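Fatty Acyl-Adenylate Ligase (PDB 3PBK) is a member of the AMP-binding enzyme family, in the ANL clan, and binds 5'-O-[(S)-(dodecanoyloxy)(hydroxy)phosphoryl]adenosine in a pocket. Local coordinates at residues R15-P20 with E199-L204; I194-E199 with L420-F425; C220-P225 with V246-T251; L502-R507 with A533-L538. One frame throughout, in Å; residues are numbered along the deposited sequence.

In the fold
From the N terminus, residues 15-20 pack on helix 197-211, and contact 1 closes a loop of 178 residues at 199-204. Contact 2 opens just before that closure, at 194-199, so the two cross; they share Glu199 and touch where Val200 packs on Ile195. Contact 2 closes at 420-425, joining the strand-to-helix junction to the loop before helix 428-437. Contact 3 lies wholly within that span and pairs strands 220-222 and 246-248 of the large mixed sheet. Contact 4 follows in series, pairing strands 500-505 and 533-538 of a small separate sheet, its centre about 45 Å from that of contact 1.

Contact 1 of 4, residues R15-P20 with E199-L204; sequences RYADFP and EVMANL
Helix 197-211 receives the loop that precedes helix 22-29 in a buried patch of apolar packing, where Ala17 and Phe19 lie against Met201 and Leu204. The backbones come nearest at Ala17 and Leu204, whose CA atoms are 5.6 Å apart, and the two segments together bury 218 Å². Ala17 has a positive phi of 62°, the left-handed region, just after the inverse gamma turn centred on Tyr16, and its CA-CB bond points at the helix. The methyl therefore meets Leu204 at its root: Ala17 CB is 3.7 Å from Leu204 CB. One turn earlier on the same helix, Met201, modelled as selenomethionine, has a chain bent at both chi2 and chi3. The fold of that chain returns its terminal methyl to the loop, with Met201 CE 3.9 Å from Ala17 CB. Met201 CE also sits at the edge of the Phe19 ring, near its plane, 4.1 Å from Phe19 CD2, so Met201 touches the ring at its rim. Around this pair, helix 229-241 supplies Ala241 against Ala17 and Val233 against Leu204, while Leu22 of helix 22-29 packs on Met201. Closer to the start of the selenomethionine chain, backbone carbonyls take over from side chains: Met201 CG lies 3.5 Å from Phe19 O and 3.6 Å from Pro20 O.

Contact 2 of 4, residues I194-E199 with L420-F425; sequences IITHRE and LMSGYF
The backbones of Ile194 and Gly423 are joined by one hydrogen bond, Ile194 N to Gly423 O, 3.1 Å long with an N-H...O angle of 161°. It ties the start of strand 193-196 to the loop before helix 428-437. Farther along, the strand gives way to helix 197-211 through a capping box: Thr196 OG1 accepts from Glu199 N at 3.2 Å, and Glu199 OE1 accepts from Thr196 N, also at 3.2 Å. The second of these bonds reaches OE1 from well above the carboxylate plane, 67° out of it. The other oxygen of Glu199 faces the loop, where Ser422 OG donates to Glu199 OE2 at 2.7 Å on the syn side. Two bonds, one to each oxygen, limit the carboxylate's rotation; the third bond of the network fixes the backbone at the cap. Alongside, Thr196 CG2 touches the same serine hydroxyl. Around Ile194, near the start of the strand, the contact turns apolar. Ile194 sends CG1 anti to its carbonyl carbon (chi1 -67°), which lays it 3.8 Å from Phe425 CB, and CD1 meets the Phe425 ring obliquely. Leu180 of strand 177-181 packs on both residues. Met421, a selenomethionine, crosses Ile195 at about a right angle, its CB 4.2 Å from Ile195 CD1.

Contact 3 of 4, residues C220-P225 with V246-T251; sequences CVSWLP and VDYLRT
Cys220 and Val246 start the tight part of this contact, a parallel ladder in which Cys220, Val221 and Ser222 pair with Val246, Asp247 and Tyr248. Asp247 brackets Val221 with its backbone: its N donates to Cys220 O at 2.9 Å, and its O accepts from Ser222 N at the same length. Leu249 N then bonds Ser222 O. The segment axes differ in direction by only 16°. Cys220 CB lies 3.5 Å from Val246 CG2, on the face that packs against helix 229-241, the helix of the beta-alpha-beta crossover between the two strands. Val221 and Asp247 face the other way, toward helix 260-267, and cross obliquely; the carboxylate is held by a salt bridge to Arg219. After Leu249 N the regular ladder ends, and side chains take over the contact. Ser222 OG turns anti to its own N (chi1 162°) and accepts from Leu224 N, an ST turn that bends the chain, while Trp223 CB still meets Leu249 CB at 3.8 Å. Thr251, at the start of helix 251-256, reaches across: OG1 donates to Trp223 O at 2.9 Å, in the carbonyl plane, and CG2 sits at the indole edge, 4.1 Å from Trp223 CE3. The loose side is at Arg250, partly exposed, whose CB points away from 220-225 and whose guanidinium forms a salt bridge to Glu46.

Contact 4 of 4, residues L502-R507 with A533-L538; sequences LQIQCR and AAIDLL
Ile504 O accepts from Leu538 N at 2.6 Å, with an N-H...O angle of 177°, and this bond belongs to a parallel ladder. Earlier in it, Asp536 O accepts from Ile504 N at 2.7 Å and Asp536 N gives to Leu502 O, so Asp536 straddles Gln503 with both its backbone groups. Farther on, Cys506 N from the loop after the strand closes on Leu538 O at 3.2 Å. The axes of the two strand segments run 22° apart. One face mixes a polar pair with Leu538, which packs beside Gln503; the other is apolar. On the first, Gln503 and Asp536 lie side by side pointing the same way, the amide and carboxylate planes 23° apart, and Gln503 NE2 reaches Asp536 OD2 in a weak bond of 3.3 Å. On the second, Leu502 CD2 is 4.2 Å from Ile535 CD1, Ile504 CD1 is 4.2 Å from Ile535 CG2, and Leu537 CD1 lies 4.0 Å from Ile504 CB. Cys506 SG extends this row to Leu537 CG at 4.1 Å. The strands belong to a small mixed sheet near the C terminus, consistent with the small C-terminal domain of ANL enzymes. Helix 511-529, which connects them as a beta-alpha-beta unit, packs on Leu502, Ile504 and Leu537; helix 553-564 meets Gln503 on the other face, and strand 490-494 runs antiparallel to strand 500-505.

Contact 1 of 4, residues R15-P20 with E199-L204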
loop_
_atom_site.group_PDB
_atom_site.type_symbol
_atom_site.label_atom_id
_atom_site.label_comp_id
_atom_site.label_asym_id
_atom_site.label_seq_id
_atom_site.Cartn_x
_atom_site.Cartn_y
_atom_site.Cartn_z
ATOM N N ARG A 15 -2.347 25.637 -0.287
ATOM C CA ARG A 15 -3.719 25.219 -0.007
ATOM C C ARG A 15 -3.759 23.720 0.237
ATOM O O ARG A 15 -3.164 22.945 -0.517
ATOM C CB ARG A 15 -4.657 25.587 -1.147
ATOM C CG ARG A 15 -4.874 27.073 -1.309
ATOM C CD ARG A 15 -5.939 27.351 -2.349
ATOM N NE ARG A 15 -7.165 26.608 -2.074
ATOM C CZ ARG A 15 -8.265 26.706 -2.814
ATOM N NH1 ARG A 15 -8.260 27.517 -3.861
ATOM N NH2 ARG A 15 -9.358 26.006 -2.513
ATOM N N TYR A 16 -4.471 23.319 1.290
ATOM C CA TYR A 16 -4.410 21.947 1.780
ATOM C C TYR A 16 -5.508 21.055 1.228
ATOM O O TYR A 16 -6.408 20.655 1.963
ATOM C CB TYR A 16 -4.476 21.919 3.308
ATOM C CG TYR A 16 -3.209 22.374 3.998
ATOM C CD1 TYR A 16 -2.689 23.641 3.767
ATOM C CD2 TYR A 16 -2.543 21.546 4.899
ATOM C CE1 TYR A 16 -1.536 24.073 4.402
ATOM C CE2 TYR A 16 -1.384 21.970 5.540
ATOM C CZ TYR A 16 -0.890 23.237 5.284
ATOM O OH TYR A 16 0.255 23.680 5.899
ATOM N N ALA A 17 -5.423 20.730 -0.057
ATOM C CA ALA A 17 -6.408 19.855 -0.676
ATOM C C ALA A 17 -7.835 20.459 -0.639
ATOM O O ALA A 17 -8.824 19.773 -0.921
ATOM C CB ALA A 17 -6.363 18.474 -0.023
ATOM N N ASP A 18 -7.907 21.743 -0.275
ATOM C CA ASP A 18 -9.094 22.604 -0.348
ATOM C C ASP A 18 -10.156 22.322 -1.399
ATOM O O ASP A 18 -11.295 22.742 -1.240
ATOM C CB ASP A 18 -8.629 24.016 -0.652
ATOM C CG ASP A 18 -8.377 24.811 0.575
ATOM O OD1 ASP A 18 -9.369 25.259 1.189
ATOM O OD2 ASP A 18 -7.187 25.000 0.922
ATOM N N PHE A 19 -9.781 21.667 -2.491
ATOM C CA PHE A 19 -10.612 21.638 -3.692
ATOM C C PHE A 19 -11.676 20.552 -3.752
ATOM O O PHE A 19 -11.566 19.510 -3.094
ATOM C CB PHE A 19 -9.717 21.550 -4.921
ATOM C CG PHE A 19 -8.482 22.361 -4.794
ATOM C CD1 PHE A 19 -8.462 23.675 -5.220
ATOM C CD2 PHE A 19 -7.353 21.824 -4.209
ATOM C CE1 PHE A 19 -7.334 24.432 -5.093
ATOM C CE2 PHE A 19 -6.224 22.572 -4.076
ATOM C CZ PHE A 19 -6.213 23.885 -4.518
ATOM N N PRO A 20 -12.714 20.807 -4.562
ATOM C CA PRO A 20 -13.832 19.904 -4.846
ATOM C C PRO A 20 -13.409 18.719 -5.705
ATOM O O PRO A 20 -13.896 17.605 -5.515
ATOM C CB PRO A 20 -14.794 20.783 -5.658
ATOM C CG PRO A 20 -14.318 22.195 -5.458
ATOM C CD PRO A 20 -12.864 22.102 -5.247
ATOM N N GLU A 199 -14.458 11.910 -2.566
ATOM C CA GLU A 199 -13.810 11.002 -1.640
ATOM C C GLU A 199 -12.293 11.166 -1.650
ATOM O O GLU A 199 -11.675 11.338 -0.599
ATOM C CB GLU A 199 -14.232 9.568 -1.948
ATOM C CG GLU A 199 -15.712 9.341 -1.657
ATOM C CD GLU A 199 -16.339 8.207 -2.459
ATOM O OE1 GLU A 199 -15.594 7.394 -3.056
ATOM O OE2 GLU A 199 -17.587 8.132 -2.489
ATOM N N VAL A 200 -11.681 11.132 -2.826
ATOM C CA VAL A 200 -10.230 11.264 -2.874
ATOM C C VAL A 200 -9.807 12.639 -2.350
ATOM O O VAL A 200 -8.715 12.796 -1.805
ATOM C CB VAL A 200 -9.649 11.009 -4.288
ATOM C CG1 VAL A 200 -9.813 12.234 -5.154
ATOM C CG2 VAL A 200 -8.178 10.626 -4.207
HETATM N N MSE A 201 -10.674 13.635 -2.502
HETATM C CA MSE A 201 -10.361 14.967 -2.002
HETATM C C MSE A 201 -10.493 15.032 -0.487
HETATM O O MSE A 201 -9.655 15.627 0.183
HETATM C CB MSE A 201 -11.215 16.031 -2.677
HETATM C CG MSE A 201 -10.816 16.286 -4.119
HETATM SE SE MSE A 201 -8.869 16.482 -4.454
HETATM C CE MSE A 201 -8.465 17.962 -3.220
ATOM N N ALA A 202 -11.541 14.410 0.049
ATOM C CA ALA A 202 -11.734 14.345 1.498
ATOM C C ALA A 202 -10.497 13.773 2.159
ATOM O O ALA A 202 -10.048 14.281 3.195
ATOM C CB ALA A 202 -12.970 13.509 1.868
ATOM N N ASN A 203 -9.955 12.719 1.553
ATOM C CA ASN A 203 -8.794 12.069 2.118
ATOM C C ASN A 203 -7.539 12.903 1.929
ATOM O O ASN A 203 -6.774 13.089 2.866
ATOM C CB ASN A 203 -8.599 10.659 1.571
ATOM C CG ASN A 203 -7.862 9.757 2.548
ATOM O OD1 ASN A 203 -8.311 9.563 3.667
ATOM N ND2 ASN A 203 -6.728 9.214 2.132
ATOM N N LEU A 204 -7.329 13.417 0.726
ATOM C CA LEU A 204 -6.218 14.332 0.499
ATOM C C LEU A 204 -6.225 15.478 1.518
ATOM O O LEU A 204 -5.194 15.831 2.086
ATOM C CB LEU A 204 -6.277 14.887 -0.916
ATOM C CG LEU A 204 -5.442 14.172 -1.974
ATOM C CD1 LEU A 204 -5.119 12.753 -1.553
ATOM C CD2 LEU A 204 -6.165 14.208 -3.294
#

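Contact 2 of 4, residues I194-E199 with L420-F425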
loop_
_atom_site.group_PDB
_atom_site.type_symbol
_atom_site.label_atom_id
_atom_site.label_comp_id
_atom_site.label_asym_id
_atom_site.label_seq_id
_atom_site.Cartn_x
_atom_site.Cartn_y
_atom_site.Cartn_z
ATOM N N ILE A 194 -14.209 1.989 -5.948
ATOM C CA ILE A 194 -14.624 3.208 -6.650
ATOM C C ILE A 194 -14.256 4.415 -5.819
ATOM O O ILE A 194 -14.621 4.514 -4.650
ATOM C CB ILE A 194 -16.143 3.273 -6.918
ATOM C CG1 ILE A 194 -16.554 2.190 -7.912
ATOM C CG2 ILE A 194 -16.529 4.650 -7.437
ATOM C CD1 ILE A 194 -18.031 1.942 -7.947
ATOM N N ILE A 195 -13.529 5.339 -6.419
ATOM C CA ILE A 195 -13.152 6.544 -5.708
ATOM C C ILE A 195 -13.698 7.750 -6.470
ATOM O O ILE A 195 -13.299 7.991 -7.606
ATOM C CB ILE A 195 -11.604 6.618 -5.517
ATOM C CG1 ILE A 195 -11.122 5.488 -4.608
ATOM C CG2 ILE A 195 -11.186 7.944 -4.921
ATOM C CD1 ILE A 195 -11.808 5.444 -3.249
ATOM N N THR A 196 -14.631 8.485 -5.867
ATOM C CA THR A 196 -15.151 9.703 -6.496
ATOM C C THR A 196 -14.207 10.868 -6.248
ATOM O O THR A 196 -13.319 10.791 -5.406
ATOM C CB THR A 196 -16.579 10.077 -6.007
ATOM O OG1 THR A 196 -16.540 10.627 -4.677
ATOM C CG2 THR A 196 -17.494 8.863 -6.042
ATOM N N HIS A 197 -14.381 11.954 -6.982
ATOM C CA HIS A 197 -13.573 13.131 -6.704
ATOM C C HIS A 197 -13.731 13.572 -5.255
ATOM O O HIS A 197 -12.751 13.905 -4.598
ATOM C CB HIS A 197 -13.933 14.276 -7.635
ATOM C CG HIS A 197 -13.347 14.139 -8.999
ATOM N ND1 HIS A 197 -12.054 14.508 -9.289
ATOM C CD2 HIS A 197 -13.878 13.675 -10.156
ATOM C CE1 HIS A 197 -11.810 14.278 -10.566
ATOM N NE2 HIS A 197 -12.901 13.772 -11.117
ATOM N N ARG A 198 -14.962 13.563 -4.756
ATOM C CA ARG A 198 -15.226 14.035 -3.400
ATOM C C ARG A 198 -14.466 13.221 -2.369
ATOM O O ARG A 198 -13.904 13.772 -1.421
ATOM C CB ARG A 198 -16.712 13.994 -3.063
ATOM C CG ARG A 198 -17.002 14.565 -1.686
ATOM C CD ARG A 198 -18.367 14.171 -1.195
ATOM N NE ARG A 198 -18.326 12.982 -0.347
ATOM C CZ ARG A 198 -18.774 11.777 -0.703
ATOM N NH1 ARG A 198 -19.299 11.563 -1.917
ATOM N NH2 ARG A 198 -18.693 10.773 0.165
ATOM N N GLU A 199 -14.458 11.910 -2.566
ATOM C CA GLU A 199 -13.810 11.002 -1.640
ATOM C C GLU A 199 -12.293 11.166 -1.650
ATOM O O GLU A 199 -11.675 11.338 -0.599
ATOM C CB GLU A 199 -14.232 9.568 -1.948
ATOM C CG GLU A 199 -15.712 9.341 -1.657
ATOM C CD GLU A 199 -16.339 8.207 -2.459
ATOM O OE1 GLU A 199 -15.594 7.394 -3.056
ATOM O OE2 GLU A 199 -17.587 8.132 -2.489
ATOM N N LEU A 420 -14.509 7.544 2.741
ATOM C CA LEU A 420 -15.024 6.210 2.455
ATOM C C LEU A 420 -15.401 6.064 0.987
ATOM O O LEU A 420 -15.971 6.983 0.391
ATOM C CB LEU A 420 -16.250 5.932 3.311
ATOM C CG LEU A 420 -16.416 4.520 3.861
ATOM C CD1 LEU A 420 -17.886 4.198 4.014
ATOM C CD2 LEU A 420 -15.757 3.522 2.953
HETATM N N MSE A 421 -15.099 4.900 0.413
HETATM C CA MSE A 421 -15.409 4.621 -0.977
HETATM C C MSE A 421 -16.909 4.575 -1.185
HETATM O O MSE A 421 -17.686 4.771 -0.248
HETATM C CB MSE A 421 -14.830 3.281 -1.379
HETATM C CG MSE A 421 -15.495 2.122 -0.682
HETATM SE SE MSE A 421 -14.930 0.386 -1.389
HETATM C CE MSE A 421 -15.996 -0.761 -0.217
ATOM N N SER A 422 -17.318 4.310 -2.419
ATOM C CA SER A 422 -18.732 4.223 -2.738
ATOM C C SER A 422 -19.145 2.768 -2.735
ATOM O O SER A 422 -20.320 2.434 -2.554
ATOM C CB SER A 422 -19.003 4.859 -4.093
ATOM O OG SER A 422 -18.551 6.208 -4.117
ATOM N N GLY A 423 -18.145 1.911 -2.912
ATOM C CA GLY A 423 -18.323 0.473 -2.967
ATOM C C GLY A 423 -17.417 -0.104 -4.037
ATOM O O GLY A 423 -16.660 0.620 -4.676
ATOM N N TYR A 424 -17.490 -1.413 -4.231
ATOM C CA TYR A 424 -16.711 -2.071 -5.271
ATOM C C TYR A 424 -17.436 -1.954 -6.588
ATOM O O TYR A 424 -18.640 -2.171 -6.659
ATOM C CB TYR A 424 -16.448 -3.548 -4.937
ATOM C CG TYR A 424 -15.580 -3.746 -3.719
ATOM C CD1 TYR A 424 -14.258 -3.324 -3.710
ATOM C CD2 TYR A 424 -16.086 -4.346 -2.574
ATOM C CE1 TYR A 424 -13.466 -3.495 -2.588
ATOM C CE2 TYR A 424 -15.301 -4.522 -1.450
ATOM C CZ TYR A 424 -13.997 -4.095 -1.463
ATOM O OH TYR A 424 -13.226 -4.267 -0.348
ATOM N N PHE A 425 -16.687 -1.615 -7.629
ATOM C CA PHE A 425 -17.243 -1.382 -8.955
ATOM C C PHE A 425 -18.054 -2.560 -9.486
ATOM O O PHE A 425 -17.523 -3.648 -9.686
ATOM C CB PHE A 425 -16.126 -1.044 -9.932
ATOM C CG PHE A 425 -16.614 -0.683 -11.287
ATOM C CD1 PHE A 425 -17.063 0.601 -11.552
ATOM C CD2 PHE A 425 -16.633 -1.622 -12.298
ATOM C CE1 PHE A 425 -17.523 0.949 -12.797
ATOM C CE2 PHE A 425 -17.095 -1.285 -13.553
ATOM C CZ PHE A 425 -17.540 0.007 -13.803
#

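Contact 3 of 4, residues C220-P225 with V246-T251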
loop_
_atom_site.group_PDB
_atom_site.type_symbol
_atom_site.label_atom_id
_atom_site.label_comp_id
_atom_site.label_asym_id
_atom_site.label_seq_id
_atom_site.Cartn_x
_atom_site.Cartn_y
_atom_site.Cartn_z
ATOM N N CYS A 220 8.401 15.987 -0.862
ATOM C CA CYS A 220 8.225 14.537 -0.771
ATOM C C CYS A 220 9.209 13.692 -1.585
ATOM O O CYS A 220 9.722 14.114 -2.619
ATOM C CB CYS A 220 6.810 14.168 -1.186
ATOM S SG CYS A 220 5.586 15.245 -0.457
ATOM N N VAL A 221 9.450 12.479 -1.100
ATOM C CA VAL A 221 10.329 11.528 -1.762
ATOM C C VAL A 221 9.652 10.165 -1.718
ATOM O O VAL A 221 9.278 9.698 -0.644
ATOM C CB VAL A 221 11.695 11.443 -1.039
ATOM C CG1 VAL A 221 12.591 10.395 -1.690
ATOM C CG2 VAL A 221 12.374 12.803 -1.022
ATOM N N SER A 222 9.476 9.531 -2.871
ATOM C CA SER A 222 8.848 8.213 -2.906
ATOM C C SER A 222 9.561 7.256 -3.843
ATOM O O SER A 222 10.049 7.653 -4.898
ATOM C CB SER A 222 7.380 8.318 -3.318
ATOM O OG SER A 222 6.877 7.062 -3.741
ATOM N N TRP A 223 9.629 5.993 -3.448
ATOM C CA TRP A 223 10.088 4.955 -4.352
ATOM C C TRP A 223 8.940 3.974 -4.609
ATOM O O TRP A 223 9.105 2.987 -5.327
ATOM C CB TRP A 223 11.333 4.248 -3.803
ATOM C CG TRP A 223 11.171 3.696 -2.419
ATOM C CD1 TRP A 223 11.612 4.255 -1.258
ATOM C CD2 TRP A 223 10.513 2.477 -2.052
ATOM N NE1 TRP A 223 11.265 3.467 -0.189
ATOM C CE2 TRP A 223 10.588 2.371 -0.650
ATOM C CE3 TRP A 223 9.862 1.472 -2.771
ATOM C CZ2 TRP A 223 10.042 1.291 0.043
ATOM C CZ3 TRP A 223 9.324 0.409 -2.081
ATOM C CH2 TRP A 223 9.415 0.323 -0.691
ATOM N N LEU A 224 7.771 4.266 -4.037
ATOM C CA LEU A 224 6.601 3.396 -4.148
ATOM C C LEU A 224 6.019 3.366 -5.556
ATOM O O LEU A 224 6.117 4.344 -6.302
ATOM C CB LEU A 224 5.521 3.848 -3.177
ATOM C CG LEU A 224 5.986 4.038 -1.743
ATOM C CD1 LEU A 224 5.000 4.890 -0.983
ATOM C CD2 LEU A 224 6.168 2.695 -1.079
ATOM N N PRO A 225 5.384 2.241 -5.920
ATOM C CA PRO A 225 4.804 2.069 -7.258
ATOM C C PRO A 225 3.508 2.848 -7.375
ATOM O O PRO A 225 2.774 2.931 -6.393
ATOM C CB PRO A 225 4.481 0.572 -7.313
ATOM C CG PRO A 225 4.994 -0.026 -6.026
ATOM C CD PRO A 225 5.123 1.084 -5.051
ATOM N N VAL A 246 7.868 16.694 -5.557
ATOM C CA VAL A 246 8.173 15.332 -5.144
ATOM C C VAL A 246 9.254 14.726 -6.034
ATOM O O VAL A 246 9.362 15.071 -7.207
ATOM C CB VAL A 246 6.915 14.450 -5.178
ATOM C CG1 VAL A 246 6.475 14.215 -6.603
ATOM C CG2 VAL A 246 7.168 13.134 -4.476
ATOM N N ASP A 247 10.064 13.832 -5.467
ATOM C CA ASP A 247 11.096 13.114 -6.218
ATOM C C ASP A 247 10.848 11.618 -6.175
ATOM O O ASP A 247 10.672 11.050 -5.098
ATOM C CB ASP A 247 12.469 13.372 -5.613
ATOM C CG ASP A 247 12.684 14.811 -5.259
ATOM O OD1 ASP A 247 12.101 15.675 -5.940
ATOM O OD2 ASP A 247 13.433 15.082 -4.297
ATOM N N TYR A 248 10.869 10.972 -7.334
ATOM C CA TYR A 248 10.620 9.537 -7.399
ATOM C C TYR A 248 11.848 8.714 -7.711
ATOM O O TYR A 248 12.709 9.137 -8.478
ATOM C CB TYR A 248 9.607 9.226 -8.481
ATOM C CG TYR A 248 8.317 9.956 -8.328
ATOM C CD1 TYR A 248 7.937 10.921 -9.244
ATOM C CD2 TYR A 248 7.477 9.683 -7.271
ATOM C CE1 TYR A 248 6.748 11.599 -9.107
ATOM C CE2 TYR A 248 6.289 10.347 -7.125
ATOM C CZ TYR A 248 5.922 11.306 -8.043
ATOM O OH TYR A 248 4.726 11.974 -7.894
ATOM N N LEU A 249 11.907 7.527 -7.115
ATOM C CA LEU A 249 12.746 6.444 -7.613
ATOM C C LEU A 249 11.831 5.388 -8.226
ATOM O O LEU A 249 10.625 5.341 -7.939
ATOM C CB LEU A 249 13.575 5.826 -6.487
ATOM C CG LEU A 249 14.815 6.594 -6.011
ATOM C CD1 LEU A 249 15.471 5.899 -4.832
ATOM C CD2 LEU A 249 15.811 6.753 -7.135
ATOM N N ARG A 250 12.378 4.544 -9.087
ATOM C CA ARG A 250 11.592 3.417 -9.565
ATOM C C ARG A 250 11.589 2.369 -8.463
ATOM O O ARG A 250 12.541 2.272 -7.687
ATOM C CB ARG A 250 12.157 2.866 -10.872
ATOM C CG ARG A 250 12.094 3.859 -12.021
ATOM C CD ARG A 250 12.422 3.197 -13.346
ATOM N NE ARG A 250 13.818 3.368 -13.741
ATOM C CZ ARG A 250 14.349 4.521 -14.150
ATOM N NH1 ARG A 250 13.600 5.619 -14.190
ATOM N NH2 ARG A 250 15.635 4.581 -14.503
ATOM N N THR A 251 10.511 1.606 -8.361
ATOM C CA THR A 251 10.389 0.677 -7.251
ATOM C C THR A 251 11.455 -0.395 -7.327
ATOM O O THR A 251 12.024 -0.782 -6.314
ATOM C CB THR A 251 9.020 0.015 -7.218
ATOM O OG1 THR A 251 8.012 1.024 -7.109
ATOM C CG2 THR A 251 8.926 -0.908 -6.028
#

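Contact 4 of 4, residues L502-R507 with A533-L538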
loop_
_atom_site.group_PDB
_atom_site.type_symbol
_atom_site.label_atom_id
_atom_site.label_comp_id
_atom_site.label_asym_id
_atom_site.label_seq_id
_atom_site.Cartn_x
_atom_site.Cartn_y
_atom_site.Cartn_z
ATOM N N LEU A 502 4.026 -23.713 8.792
ATOM C CA LEU A 502 4.884 -22.559 8.572
ATOM C C LEU A 502 5.717 -22.772 7.311
ATOM O O LEU A 502 6.585 -23.644 7.278
ATOM C CB LEU A 502 5.818 -22.350 9.759
ATOM C CG LEU A 502 6.917 -21.294 9.625
ATOM C CD1 LEU A 502 6.326 -19.908 9.509
ATOM C CD2 LEU A 502 7.844 -21.357 10.817
ATOM N N GLN A 503 5.457 -21.981 6.273
ATOM C CA GLN A 503 6.235 -22.079 5.050
ATOM C C GLN A 503 7.365 -21.060 5.065
ATOM O O GLN A 503 7.179 -19.921 5.470
ATOM C CB GLN A 503 5.344 -21.884 3.832
ATOM C CG GLN A 503 4.099 -22.737 3.857
ATOM C CD GLN A 503 3.436 -22.848 2.499
ATOM O OE1 GLN A 503 3.029 -21.850 1.899
ATOM N NE2 GLN A 503 3.319 -24.075 2.005
ATOM N N ILE A 504 8.548 -21.492 4.650
ATOM C CA ILE A 504 9.717 -20.624 4.597
ATOM C C ILE A 504 10.409 -20.760 3.243
ATOM O O ILE A 504 10.872 -21.841 2.870
ATOM C CB ILE A 504 10.735 -20.950 5.713
ATOM C CG1 ILE A 504 10.055 -20.971 7.080
ATOM C CG2 ILE A 504 11.877 -19.949 5.705
ATOM C CD1 ILE A 504 10.999 -21.259 8.221
ATOM N N GLN A 505 10.458 -19.661 2.502
ATOM C CA GLN A 505 11.184 -19.633 1.252
ATOM C C GLN A 505 12.576 -19.176 1.606
ATOM O O GLN A 505 12.738 -18.155 2.268
ATOM C CB GLN A 505 10.530 -18.665 0.267
ATOM C CG GLN A 505 10.625 -17.211 0.668
ATOM C CD GLN A 505 10.089 -16.286 -0.403
ATOM O OE1 GLN A 505 9.313 -16.705 -1.269
ATOM N NE2 GLN A 505 10.498 -15.017 -0.353
ATOM N N CYS A 506 13.581 -19.940 1.190
ATOM C CA CYS A 506 14.952 -19.641 1.585
ATOM C C CYS A 506 16.004 -20.186 0.624
ATOM O O CYS A 506 15.742 -21.100 -0.166
ATOM C CB CYS A 506 15.218 -20.213 2.968
ATOM S SG CYS A 506 15.062 -22.000 2.956
ATOM N N ARG A 507 17.205 -19.627 0.732
ATOM C CA ARG A 507 18.325 -19.994 -0.123
ATOM C C ARG A 507 19.303 -20.965 0.570
ATOM O O ARG A 507 20.468 -21.074 0.172
ATOM C CB ARG A 507 19.065 -18.729 -0.589
ATOM C CG ARG A 507 18.259 -17.811 -1.503
ATOM C CD ARG A 507 18.900 -16.432 -1.621
ATOM N NE ARG A 507 18.079 -15.523 -2.424
ATOM C CZ ARG A 507 18.292 -14.212 -2.531
ATOM N NH1 ARG A 507 19.309 -13.652 -1.881
ATOM N NH2 ARG A 507 17.494 -13.456 -3.286
ATOM N N ALA A 533 4.259 -26.967 14.908
ATOM C CA ALA A 533 4.157 -26.452 13.546
ATOM C C ALA A 533 4.958 -27.285 12.561
ATOM O O ALA A 533 6.024 -27.816 12.894
ATOM C CB ALA A 533 4.603 -25.007 13.484
ATOM N N ALA A 534 4.434 -27.393 11.343
ATOM C CA ALA A 534 5.088 -28.147 10.284
ATOM C C ALA A 534 5.905 -27.203 9.422
ATOM O O ALA A 534 5.344 -26.434 8.650
ATOM C CB ALA A 534 4.057 -28.864 9.450
ATOM N N ILE A 535 7.225 -27.260 9.573
ATOM C CA ILE A 535 8.142 -26.408 8.821
ATOM C C ILE A 535 8.208 -26.832 7.348
ATOM O O ILE A 535 8.529 -27.975 7.044
ATOM C CB ILE A 535 9.572 -26.472 9.422
ATOM C CG1 ILE A 535 9.525 -26.506 10.956
ATOM C CG2 ILE A 535 10.437 -25.328 8.907
ATOM C CD1 ILE A 535 8.928 -25.288 11.595
ATOM N N ASP A 536 7.904 -25.912 6.437
ATOM C CA ASP A 536 7.955 -26.186 5.004
ATOM C C ASP A 536 9.028 -25.345 4.354
ATOM O O ASP A 536 8.810 -24.163 4.115
ATOM C CB ASP A 536 6.619 -25.832 4.351
ATOM C CG ASP A 536 5.946 -27.020 3.693
ATOM O OD1 ASP A 536 6.379 -28.166 3.958
ATOM O OD2 ASP A 536 4.989 -26.797 2.902
ATOM N N LEU A 537 10.185 -25.933 4.065
ATOM C CA LEU A 537 11.246 -25.185 3.381
ATOM C C LEU A 537 11.016 -25.152 1.869
ATOM O O LEU A 537 10.994 -26.195 1.217
ATOM C CB LEU A 537 12.628 -25.752 3.728
ATOM C CG LEU A 537 13.339 -25.095 4.922
ATOM C CD1 LEU A 537 12.355 -24.638 5.976
ATOM C CD2 LEU A 537 14.392 -25.994 5.549
ATOM N N LEU A 538 10.826 -23.955 1.320
ATOM C CA LEU A 538 10.559 -23.797 -0.108
ATOM C C LEU A 538 11.724 -23.133 -0.821
ATOM O O LEU A 538 12.653 -22.630 -0.186
ATOM C CB LEU A 538 9.310 -22.954 -0.340
ATOM C CG LEU A 538 8.036 -23.307 0.421
ATOM C CD1 LEU A 538 6.858 -22.526 -0.150
ATOM C CD2 LEU A 538 7.787 -24.799 0.372
#